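Local coordinates for archaemetzincin (Archaeoglobus fulgidus, PDB 3ZVS), which is probably a zinc-dependent metalloprotease of the metzincin type, with one catalytic and one apparently structural zinc and a natural substrate still unknown, at residues A[20-25]-A[114-119]; A[110-115]-A[146-151]; A[48-53]-A[69-74]; A[54-59]-A[91-96]. All blocks are in the same frame, centred on the assembly; numbering follows the deposited sequence. Where two conformers were deposited one is given.

Interaction 1. Residues A[20-25]-A[114-119]. With ZN (zinc ion), chain D.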
# COMPACT_ATOMS: atom_id res chain seq x y z
N ASN A 20 -1.46 -8.89 -10.77
CA ASN A 20 -2.59 -9.25 -11.61
C ASN A 20 -3.70 -8.19 -11.64
O ASN A 20 -4.48 -8.14 -12.59
CB ASN A 20 -3.22 -10.55 -11.12
CG ASN A 20 -2.34 -11.75 -11.34
OD1 ASN A 20 -1.44 -11.74 -12.17
ND2 ASN A 20 -2.59 -12.81 -10.57
N SER A 21 -3.78 -7.35 -10.62
CA SER A 21 -4.88 -6.38 -10.49
C SER A 21 -4.49 -4.95 -10.87
O SER A 21 -5.28 -4.22 -11.47
CB SER A 21 -5.40 -6.36 -9.06
OG SER A 21 -5.77 -7.65 -8.64
N LEU A 22 -3.28 -4.54 -10.50
CA LEU A 22 -2.87 -3.15 -10.70
C LEU A 22 -2.71 -2.65 -12.14
O LEU A 22 -2.97 -1.46 -12.40
CB LEU A 22 -1.61 -2.85 -9.90
CG LEU A 22 -1.64 -2.96 -8.37
CD1 LEU A 22 -0.26 -2.65 -7.81
CD2 LEU A 22 -2.68 -2.05 -7.72
N PRO A 23 -2.28 -3.50 -13.07
CA PRO A 23 -2.14 -2.99 -14.45
C PRO A 23 -3.42 -2.38 -15.00
O PRO A 23 -3.37 -1.29 -15.55
CB PRO A 23 -1.74 -4.24 -15.23
CG PRO A 23 -1.03 -5.10 -14.22
CD PRO A 23 -1.79 -4.89 -12.94
N LYS A 24 -4.54 -3.07 -14.82
CA LYS A 24 -5.80 -2.58 -15.36
C LYS A 24 -6.25 -1.32 -14.63
O LYS A 24 -6.76 -0.39 -15.25
CB LYS A 24 -6.85 -3.68 -15.24
CG LYS A 24 -8.21 -3.28 -15.75
CD LYS A 24 -9.23 -4.34 -15.39
CE LYS A 24 -10.64 -3.86 -15.73
NZ LYS A 24 -11.64 -4.94 -15.51
N ILE A 25 -6.07 -1.27 -13.31
CA ILE A 25 -6.51 -0.13 -12.52
C ILE A 25 -5.78 1.16 -12.88
O ILE A 25 -6.38 2.24 -12.92
CB ILE A 25 -6.36 -0.44 -11.00
CG1 ILE A 25 -7.31 -1.58 -10.66
CG2 ILE A 25 -6.66 0.78 -10.16
CD1 ILE A 25 -7.14 -2.09 -9.23
N GLU A 114 -6.10 -1.25 -0.53
CA GLU A 114 -5.11 -0.50 0.20
C GLU A 114 -3.86 -0.23 -0.63
O GLU A 114 -3.22 0.83 -0.48
CB GLU A 114 -4.81 -1.21 1.53
CG GLU A 114 -6.05 -1.25 2.44
CD GLU A 114 -6.52 0.12 2.81
OE1 GLU A 114 -5.95 0.66 3.76
OE2 GLU A 114 -7.39 0.70 2.14
N ALA A 115 -3.50 -1.14 -1.54
CA ALA A 115 -2.43 -0.84 -2.49
C ALA A 115 -2.80 0.32 -3.43
O ALA A 115 -2.00 1.21 -3.65
CB ALA A 115 -2.09 -2.09 -3.34
N VAL A 116 -4.01 0.29 -3.97
CA VAL A 116 -4.50 1.34 -4.83
C VAL A 116 -4.48 2.68 -4.10
O VAL A 116 -4.06 3.70 -4.65
CB VAL A 116 -5.89 0.99 -5.33
CG1 VAL A 116 -6.55 2.18 -6.05
CG2 VAL A 116 -5.81 -0.18 -6.33
N HIS A 117 -4.91 2.67 -2.84
CA HIS A 117 -4.90 3.88 -1.99
C HIS A 117 -3.49 4.48 -1.90
O HIS A 117 -3.26 5.66 -2.08
CB HIS A 117 -5.42 3.50 -0.61
CG HIS A 117 -5.48 4.64 0.34
ND1 HIS A 117 -6.63 5.39 0.54
CD2 HIS A 117 -4.54 5.19 1.15
CE1 HIS A 117 -6.40 6.33 1.45
NE2 HIS A 117 -5.13 6.22 1.84
N GLU A 118 -2.51 3.63 -1.58
CA GLU A 118 -1.15 4.12 -1.44
C GLU A 118 -0.61 4.68 -2.76
O GLU A 118 0.03 5.71 -2.80
CB GLU A 118 -0.23 2.99 -0.94
CG GLU A 118 -0.50 2.58 0.50
CD GLU A 118 -0.55 3.73 1.46
OE1 GLU A 118 0.31 4.64 1.37
OE2 GLU A 118 -1.45 3.76 2.32
N ILE A 119 -0.84 3.98 -3.84
CA ILE A 119 -0.35 4.42 -5.14
C ILE A 119 -1.05 5.74 -5.52
O ILE A 119 -0.42 6.63 -6.05
CB ILE A 119 -0.53 3.31 -6.22
CG1 ILE A 119 0.41 2.15 -5.94
CG2 ILE A 119 -0.27 3.84 -7.61
CD1 ILE A 119 -0.04 0.88 -6.63
ZN ZN D . -4.01 7.61 2.90
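L22 and V116 mark the closest backbone approach of two helical segments, 20-25 and 114-119, whose axes come within 11.1 Å and cross at -46°. That spacing is wide for a helix pair and only 177 Å² is buried between the segments, so the contact is made by the ends of aliphatic side chains and not by backbone against backbone. L22 takes part in three of the four residue contacts. With CG beside the backbone N (chi1 -62°) and the chain extended at chi2, its two methyls fork over the partner helix: CD1 of L22 meets CD1 of I119 at 3.7 Å, while CD2 of L22 lies 3.9 Å from CG2 of V116 and brushes A115 CB. One turn on, I25 CD1 reaches CG2 of V116 as well, at 3.7 Å, so L22 and I25 share this methyl.

H117 and E118 open the HExxHxxGxxH motif of metzincins. H117 points elsewhere and binds the catalytic zinc through NE2 at 2.1 Å, a site completed by H121 and H127; E118 is the inferred proton acceptor. The methyl contact therefore packs the side of the active-site helix that these residues do not use. Around it, F26 extends the cover of helix 12-26 over V116 and I119, L66 of strand 65-69 touches A115, E118 and I119, and L94 of strand 91-95 lies against A115.

Interaction 2. Residues A[110-115]-A[146-151]. With ZN (zinc ion), chain E.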
# COMPACT_ATOMS: atom_id res chain seq x y z
N ARG A 110 -9.27 -6.37 0.25
CA ARG A 110 -8.63 -5.38 1.11
C ARG A 110 -7.22 -5.06 0.63
O ARG A 110 -6.81 -3.90 0.62
CB ARG A 110 -8.52 -5.92 2.52
CG ARG A 110 -9.86 -6.01 3.25
CD ARG A 110 -9.70 -6.72 4.56
NE ARG A 110 -10.93 -6.67 5.35
CZ ARG A 110 -11.03 -7.12 6.59
NH1 ARG A 110 -10.01 -7.71 7.19
NH2 ARG A 110 -12.18 -7.00 7.24
N VAL A 111 -6.47 -6.08 0.24
CA VAL A 111 -5.12 -5.86 -0.24
C VAL A 111 -5.11 -4.94 -1.46
O VAL A 111 -4.32 -4.00 -1.56
CB VAL A 111 -4.43 -7.19 -0.55
CG1 VAL A 111 -3.13 -6.96 -1.30
CG2 VAL A 111 -4.19 -7.97 0.72
N VAL A 112 -5.97 -5.23 -2.45
CA VAL A 112 -6.03 -4.40 -3.64
C VAL A 112 -6.44 -2.96 -3.27
O VAL A 112 -5.79 -1.99 -3.72
CB VAL A 112 -6.94 -4.99 -4.72
CG1 VAL A 112 -6.99 -4.07 -5.90
CG2 VAL A 112 -6.46 -6.38 -5.12
N LYS A 113 -7.50 -2.80 -2.47
CA LYS A 113 -7.95 -1.46 -2.07
C LYS A 113 -6.82 -0.64 -1.46
O LYS A 113 -6.61 0.51 -1.82
CB LYS A 113 -9.10 -1.53 -1.04
CG LYS A 113 -10.44 -1.94 -1.59
CD LYS A 113 -11.46 -2.01 -0.47
CE LYS A 113 -12.83 -2.37 -1.04
NZ LYS A 113 -13.75 -2.59 0.09
N GLU A 114 -6.10 -1.25 -0.53
CA GLU A 114 -5.11 -0.50 0.20
C GLU A 114 -3.86 -0.23 -0.63
O GLU A 114 -3.22 0.83 -0.48
CB GLU A 114 -4.81 -1.21 1.53
CG GLU A 114 -6.05 -1.25 2.44
CD GLU A 114 -6.52 0.12 2.81
OE1 GLU A 114 -5.95 0.66 3.76
OE2 GLU A 114 -7.39 0.70 2.14
N ALA A 115 -3.50 -1.14 -1.54
CA ALA A 115 -2.43 -0.84 -2.49
C ALA A 115 -2.80 0.32 -3.43
O ALA A 115 -2.00 1.21 -3.65
CB ALA A 115 -2.09 -2.09 -3.34
N LYS A 146 -15.36 1.26 1.91
CA LYS A 146 -14.98 2.07 0.76
C LYS A 146 -14.77 1.22 -0.48
O LYS A 146 -14.50 0.03 -0.40
CB LYS A 146 -13.74 2.89 1.07
CG LYS A 146 -12.39 2.17 0.95
CD LYS A 146 -11.26 3.13 1.42
CE LYS A 146 -9.89 2.49 1.36
NZ LYS A 146 -8.91 3.30 2.22
N PRO A 147 -14.94 1.82 -1.67
CA PRO A 147 -14.77 1.03 -2.89
C PRO A 147 -13.30 0.93 -3.31
O PRO A 147 -12.45 1.67 -2.80
CB PRO A 147 -15.56 1.85 -3.91
CG PRO A 147 -15.31 3.24 -3.48
CD PRO A 147 -15.26 3.22 -1.97
N VAL A 148 -13.02 0.03 -4.23
CA VAL A 148 -11.68 -0.11 -4.79
C VAL A 148 -11.37 0.93 -5.87
O VAL A 148 -10.22 1.13 -6.24
CB VAL A 148 -11.47 -1.56 -5.35
CG1 VAL A 148 -12.30 -1.76 -6.63
CG2 VAL A 148 -10.00 -1.85 -5.62
N SER A 149 -12.41 1.60 -6.37
CA SER A 149 -12.27 2.50 -7.49
C SER A 149 -12.11 3.94 -7.03
O SER A 149 -12.59 4.37 -5.96
CB SER A 149 -13.50 2.42 -8.39
OG SER A 149 -14.64 2.56 -7.59
N PHE A 150 -11.43 4.70 -7.86
CA PHE A 150 -11.35 6.15 -7.66
C PHE A 150 -12.66 6.77 -8.06
O PHE A 150 -13.27 6.39 -9.07
CB PHE A 150 -10.25 6.76 -8.52
CG PHE A 150 -8.87 6.31 -8.14
CD1 PHE A 150 -8.23 6.85 -7.03
CD2 PHE A 150 -8.22 5.34 -8.87
CE1 PHE A 150 -6.97 6.43 -6.65
CE2 PHE A 150 -6.94 4.92 -8.51
CZ PHE A 150 -6.33 5.46 -7.40
N CYS A 151 -13.10 7.75 -7.27
CA CYS A 151 -14.24 8.57 -7.65
C CYS A 151 -13.91 9.37 -8.90
O CYS A 151 -12.76 9.47 -9.32
CB CYS A 151 -14.68 9.51 -6.51
SG CYS A 151 -13.58 10.92 -6.23
ZN ZN E . -11.90 10.53 -4.67
O HOH W 1 -6.15 3.25 3.53
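K113 leaves its helix with CG beside the backbone N (chi1 -74°) and then runs extended, which carries NZ to the carbonyl O of K146; K146, extended from a chi1 of 81°, sends its own NZ back to E114. These two lysines, reaching in opposite senses, tie the active-site helix of the metzincin fold to the loop 146-151, which leads to C151 of the four-cysteine zinc site. The bond from K113 NZ to K146 O is 2.8 Å and comes in nearly along the C=O axis (173°); V143 O is a second acceptor for the same ammonium. Were K113 replaced by an alanine, the K146 carbonyl would probably lose this donor and V148 the cover of K113 CG, 3.9 Å from V148 CB. E114 brings OE2 to 3.0 Å from K146 NZ in a salt bridge that is weak as a hydrogen bond. S137 OG and R135 O also accept from K146 NZ, so the ammonium has several oxygen partners, which probably spread its charge. V112 CG1 meets V148 CG2 at 3.8 Å. A water bridges E114 and K146, giving a proton to E114 OE1 at 2.6 Å and weakly accepting from K146 NZ at 3.1 Å.

Interaction 3. Residues A[48-53]-A[69-74]. With MLI (malonate ion), chain G.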
# COMPACT_ATOMS: atom_id res chain seq x y z
N ARG A 48 7.55 -4.05 18.51
CA ARG A 48 7.50 -5.22 17.65
C ARG A 48 6.78 -4.88 16.33
O ARG A 48 6.04 -5.70 15.76
CB ARG A 48 6.87 -6.40 18.42
CG ARG A 48 7.66 -6.66 19.72
CD ARG A 48 7.55 -8.07 20.36
NE ARG A 48 8.27 -8.07 21.64
CZ ARG A 48 8.34 -9.10 22.49
NH1 ARG A 48 7.73 -10.25 22.22
NH2 ARG A 48 9.04 -8.97 23.61
N GLN A 49 7.03 -3.66 15.85
CA GLN A 49 6.56 -3.15 14.57
C GLN A 49 7.69 -2.50 13.82
O GLN A 49 8.68 -2.08 14.43
CB GLN A 49 5.47 -2.08 14.75
CG GLN A 49 4.26 -2.50 15.52
CD GLN A 49 3.35 -1.34 15.82
OE1 GLN A 49 3.77 -0.40 16.50
NE2 GLN A 49 2.13 -1.35 15.32
N TYR A 50 7.54 -2.37 12.51
CA TYR A 50 8.50 -1.69 11.66
C TYR A 50 8.02 -0.28 11.36
O TYR A 50 6.81 -0.02 11.18
CB TYR A 50 8.72 -2.48 10.35
CG TYR A 50 9.47 -3.78 10.56
CD1 TYR A 50 8.83 -4.89 11.13
CD2 TYR A 50 10.82 -3.90 10.21
CE1 TYR A 50 9.52 -6.09 11.35
CE2 TYR A 50 11.51 -5.09 10.40
CZ TYR A 50 10.88 -6.18 10.96
OH TYR A 50 11.59 -7.35 11.17
N ASN A 51 8.95 0.67 11.33
CA ASN A 51 8.60 2.04 11.03
C ASN A 51 8.49 2.24 9.52
O ASN A 51 9.42 1.97 8.75
CB ASN A 51 9.65 2.97 11.63
CG ASN A 51 9.32 4.42 11.36
OD1 ASN A 51 9.58 4.94 10.29
ND2 ASN A 51 8.71 5.08 12.34
N SER A 52 7.31 2.71 9.08
CA SER A 52 7.05 2.90 7.67
C SER A 52 7.90 3.94 6.97
O SER A 52 8.27 3.77 5.79
CB SER A 52 5.55 3.26 7.49
OG SER A 52 5.21 4.47 8.15
N THR A 53 8.26 5.01 7.71
CA THR A 53 9.06 6.08 7.15
C THR A 53 10.47 5.57 6.83
O THR A 53 11.05 5.88 5.80
CB THR A 53 9.13 7.25 8.13
OG1 THR A 53 7.81 7.50 8.64
CG2 THR A 53 9.66 8.51 7.45
N THR A 69 4.60 -5.41 2.60
CA THR A 69 5.06 -6.24 3.68
C THR A 69 3.92 -6.89 4.42
O THR A 69 2.81 -6.31 4.54
CB THR A 69 5.96 -5.43 4.66
OG1 THR A 69 6.52 -6.32 5.62
CG2 THR A 69 5.18 -4.32 5.42
N GLY A 70 4.19 -8.06 4.96
CA GLY A 70 3.32 -8.73 5.89
C GLY A 70 3.51 -8.37 7.35
O GLY A 70 2.77 -8.83 8.22
N LYS A 71 4.55 -7.58 7.63
CA LYS A 71 4.86 -7.10 8.98
C LYS A 71 3.98 -5.90 9.31
O LYS A 71 3.71 -5.06 8.46
CB LYS A 71 6.34 -6.67 9.08
CG LYS A 71 7.36 -7.77 8.82
CD LYS A 71 7.41 -8.82 9.92
CE LYS A 71 8.58 -9.74 9.63
NZ LYS A 71 8.76 -10.67 10.78
N ASP A 72 3.57 -5.81 10.57
CA ASP A 72 2.85 -4.62 11.06
C ASP A 72 3.80 -3.43 11.03
O ASP A 72 4.97 -3.50 11.47
CB ASP A 72 2.35 -4.89 12.49
CG ASP A 72 1.25 -3.95 12.95
OD1 ASP A 72 0.49 -3.46 12.12
OD2 ASP A 72 1.15 -3.77 14.19
N ILE A 73 3.28 -2.30 10.55
CA ILE A 73 4.01 -1.05 10.50
C ILE A 73 3.29 0.09 11.22
O ILE A 73 2.09 0.07 11.45
CB ILE A 73 4.32 -0.62 9.04
CG1 ILE A 73 3.04 -0.38 8.24
CG2 ILE A 73 5.17 -1.72 8.33
CD1 ILE A 73 3.26 0.10 6.82
N TYR A 74 4.09 1.07 11.62
CA TYR A 74 3.59 2.28 12.26
C TYR A 74 4.41 3.47 11.75
O TYR A 74 5.42 3.32 11.11
CB TYR A 74 3.74 2.18 13.80
CG TYR A 74 5.16 2.47 14.25
CD1 TYR A 74 6.17 1.53 14.10
CD2 TYR A 74 5.51 3.69 14.81
CE1 TYR A 74 7.49 1.79 14.48
CE2 TYR A 74 6.80 3.96 15.17
CZ TYR A 74 7.78 3.02 15.01
OH TYR A 74 9.10 3.27 15.35
C1 MLI G . 12.05 -9.14 13.98
C2 MLI G . 13.00 -10.26 13.89
C3 MLI G . 10.68 -9.53 13.57
O6 MLI G . 12.78 -11.17 13.05
O7 MLI G . 14.00 -10.30 14.65
O8 MLI G . 10.24 -9.06 12.48
O9 MLI G . 9.98 -10.24 14.33
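Q49 and Y74 lie with amide and ring nearly parallel, 11° between their planes, whereas the N51 amide stands almost upright to the same Y74 ring at 86°. They accompany a short parallel pairing of strands 49-51 and 73-74 in the small mixed sheet, with bridges Y50-I73 and N51-Y74. The pairing is fixed by three backbone bonds, Y50 N to D72 O, Y74 N to Y50 O, and S52 N to Y74 O, the last reaching into the first turn of helix 52-58.

The Y74 ring, carried over strand 49-51, is approached obliquely by Q49 CB, 3.7 Å from Y74 CD1, and by N51 ND2, 3.5 Å from Y74 CZ. N51 OD1 accepts from C54 N, capping helix 52-58. Q49 and D72 extend side by side in the same direction. Q49 NE2 gives a nearly straight bond to D72 OD2 at 2.8 Å, yet meets that oxygen from above the carboxylate plane, 59° out of it; R98 forms a salt bridge with the same oxygen, and N79 O accepts a second bond from Q49 NE2.

On the sheet face that Y50 shares with I73, Y50 CB approaches I73 CG2. Past them, K71 folds its bent chain obliquely along the Y50 ring, K71 CB lying 3.7 Å from Y50 CD1. The two polar ends then converge on one carboxylate oxygen of a bound malonate: K71 NZ donates to O8 at 2.8 Å, while Y50 OH donates to the same O8 from 2.5 Å, with O8 in the plane of the ring at its edge.

Interaction 4. Residues A[54-59]-A[91-96]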
# COMPACT_ATOMS: atom_id res chain seq x y z
N CYS A 54 10.99 4.77 7.75
CA CYS A 54 12.25 4.08 7.58
C CYS A 54 12.20 3.21 6.31
O CYS A 54 13.11 3.28 5.48
CB CYS A 54 12.52 3.27 8.85
SG CYS A 54 14.11 2.41 8.94
N ILE A 55 11.16 2.39 6.17
CA ILE A 55 11.04 1.51 5.00
C ILE A 55 11.02 2.33 3.72
O ILE A 55 11.73 2.00 2.76
CB ILE A 55 9.78 0.66 5.09
CG1 ILE A 55 9.90 -0.33 6.26
CG2 ILE A 55 9.54 -0.08 3.79
CD1 ILE A 55 8.60 -1.02 6.59
N LEU A 56 10.25 3.39 3.69
CA LEU A 56 10.21 4.24 2.49
C LEU A 56 11.59 4.72 2.05
O LEU A 56 11.92 4.73 0.88
CB LEU A 56 9.37 5.50 2.71
CG LEU A 56 7.87 5.41 2.68
CD1 LEU A 56 7.26 6.79 2.82
CD2 LEU A 56 7.43 4.78 1.37
N ARG A 57 12.39 5.16 3.02
CA ARG A 57 13.71 5.72 2.72
C ARG A 57 14.59 4.73 2.01
O ARG A 57 15.48 5.10 1.26
CB ARG A 57 14.41 6.14 4.02
CG ARG A 57 14.26 7.60 4.36
CD ARG A 57 15.32 8.05 5.40
NE ARG A 57 15.39 7.15 6.54
CZ ARG A 57 14.56 7.21 7.58
NH1 ARG A 57 13.59 8.09 7.61
NH2 ARG A 57 14.71 6.33 8.54
N MET A 58 14.38 3.44 2.26
CA MET A 58 15.25 2.39 1.75
C MET A 58 14.81 1.89 0.35
O MET A 58 15.55 1.19 -0.36
CB MET A 58 15.35 1.29 2.82
CG MET A 58 16.05 1.77 4.13
SD MET A 58 16.17 0.63 5.60
CE MET A 58 17.41 -0.50 5.03
N LEU A 59 13.61 2.29 -0.08
CA LEU A 59 13.14 1.93 -1.40
C LEU A 59 13.83 2.79 -2.45
O LEU A 59 14.21 3.93 -2.15
CB LEU A 59 11.62 2.13 -1.47
CG LEU A 59 10.81 1.13 -0.65
CD1 LEU A 59 9.33 1.53 -0.63
CD2 LEU A 59 10.96 -0.30 -1.19
N ARG A 91 7.59 6.93 -3.98
CA ARG A 91 7.59 5.71 -3.17
C ARG A 91 6.42 5.62 -2.19
O ARG A 91 5.95 6.63 -1.67
CB ARG A 91 8.88 5.65 -2.32
CG ARG A 91 10.13 5.54 -3.15
CD ARG A 91 11.35 5.68 -2.28
NE ARG A 91 11.58 7.06 -1.89
CZ ARG A 91 12.75 7.52 -1.44
NH1 ARG A 91 13.77 6.70 -1.35
NH2 ARG A 91 12.87 8.80 -1.09
N ALA A 92 5.95 4.40 -1.94
CA ALA A 92 5.00 4.12 -0.87
C ALA A 92 5.27 2.76 -0.30
O ALA A 92 5.99 1.95 -0.94
CB ALA A 92 3.56 4.21 -1.36
N VAL A 93 4.71 2.50 0.86
CA VAL A 93 4.72 1.20 1.49
C VAL A 93 3.31 0.86 1.94
O VAL A 93 2.54 1.71 2.39
CB VAL A 93 5.74 1.13 2.65
CG1 VAL A 93 5.39 2.10 3.72
CG2 VAL A 93 5.82 -0.28 3.22
N LEU A 94 2.95 -0.40 1.75
CA LEU A 94 1.71 -1.00 2.21
C LEU A 94 2.05 -2.16 3.15
O LEU A 94 2.89 -3.00 2.81
CB LEU A 94 0.95 -1.56 1.02
CG LEU A 94 -0.23 -2.48 1.35
CD1 LEU A 94 -1.38 -1.77 2.06
CD2 LEU A 94 -0.74 -3.15 0.07
N SER A 95 1.37 -2.27 4.27
CA SER A 95 1.40 -3.48 5.08
C SER A 95 0.04 -4.17 5.01
O SER A 95 -1.01 -3.52 5.15
CB SER A 95 1.66 -3.20 6.53
OG SER A 95 1.44 -4.37 7.29
N VAL A 96 0.07 -5.48 4.81
CA VAL A 96 -1.15 -6.25 4.74
C VAL A 96 -1.46 -6.89 6.11
O VAL A 96 -2.48 -7.56 6.31
CB VAL A 96 -1.08 -7.32 3.62
CG1 VAL A 96 -0.91 -6.67 2.27
CG2 VAL A 96 0.04 -8.31 3.90
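Helix 52-58 packs across strand 91-95 of the five-stranded mixed sheet, and the contact joins I55, L56 and L59 to R91, A92 and V93. The helix and strand segments run at 133° to each other with axes 7.9 Å apart. L56 presses CD2 onto the strand backbone: this methyl lies 3.4 Å from A92 CA, tighter than ordinary van der Waals contact. Further along the strand, I55 CG2 meets V93 CG2 at 3.8 Å, the two side chains crossing at about a right angle. L59 CD1 also comes close to A92 O, so strand backbone as well as side chains is covered.

In the metzincin fold this sheet backs the active-site helix; A92, whose CB points away from helix 52-58, sits on the side of strand 91-95 where E118 lies. The polar end of the contact belongs to R91. Its chain bends at chi3 (-76°), bringing the guanidinium to the C-terminal end of the helix, where NH1 donates to L59 O at 2.9 Å. That oxygen lies at the guanidinium edge, only 4° out of its plane, and L56 O sits over one face. A leucine in place of R91 would probably leave L59 O without this donor and E86, the salt-bridge partner of R91 NH2, without its mate. The aliphatic part of R91 packs as well, its CD resting 3.7 Å from L59 CB.

Overall arrangement
Interactions 1 and 2 share helix 104-122, including E114 and A115, and their centres lie 8 Å apart on one side of the chain's centre. Interactions 3 and 4, 9 Å apart on the other side, share helix 52-58 and are linked where the K71 carbonyl meets S95 OG. Strand 91-95 joins the halves: L94 of interaction 4 packs on E114 and A115, whereas interaction 3 does not touch interactions 1 or 2, their centres being about 20 Å away. Along the chain, interactions 3 and 4 interleave, both within the span bracketed by interaction 1, and interaction 2 follows. The catalytic helix is thus packed between sheet, N-terminal helix and structural-zinc loop.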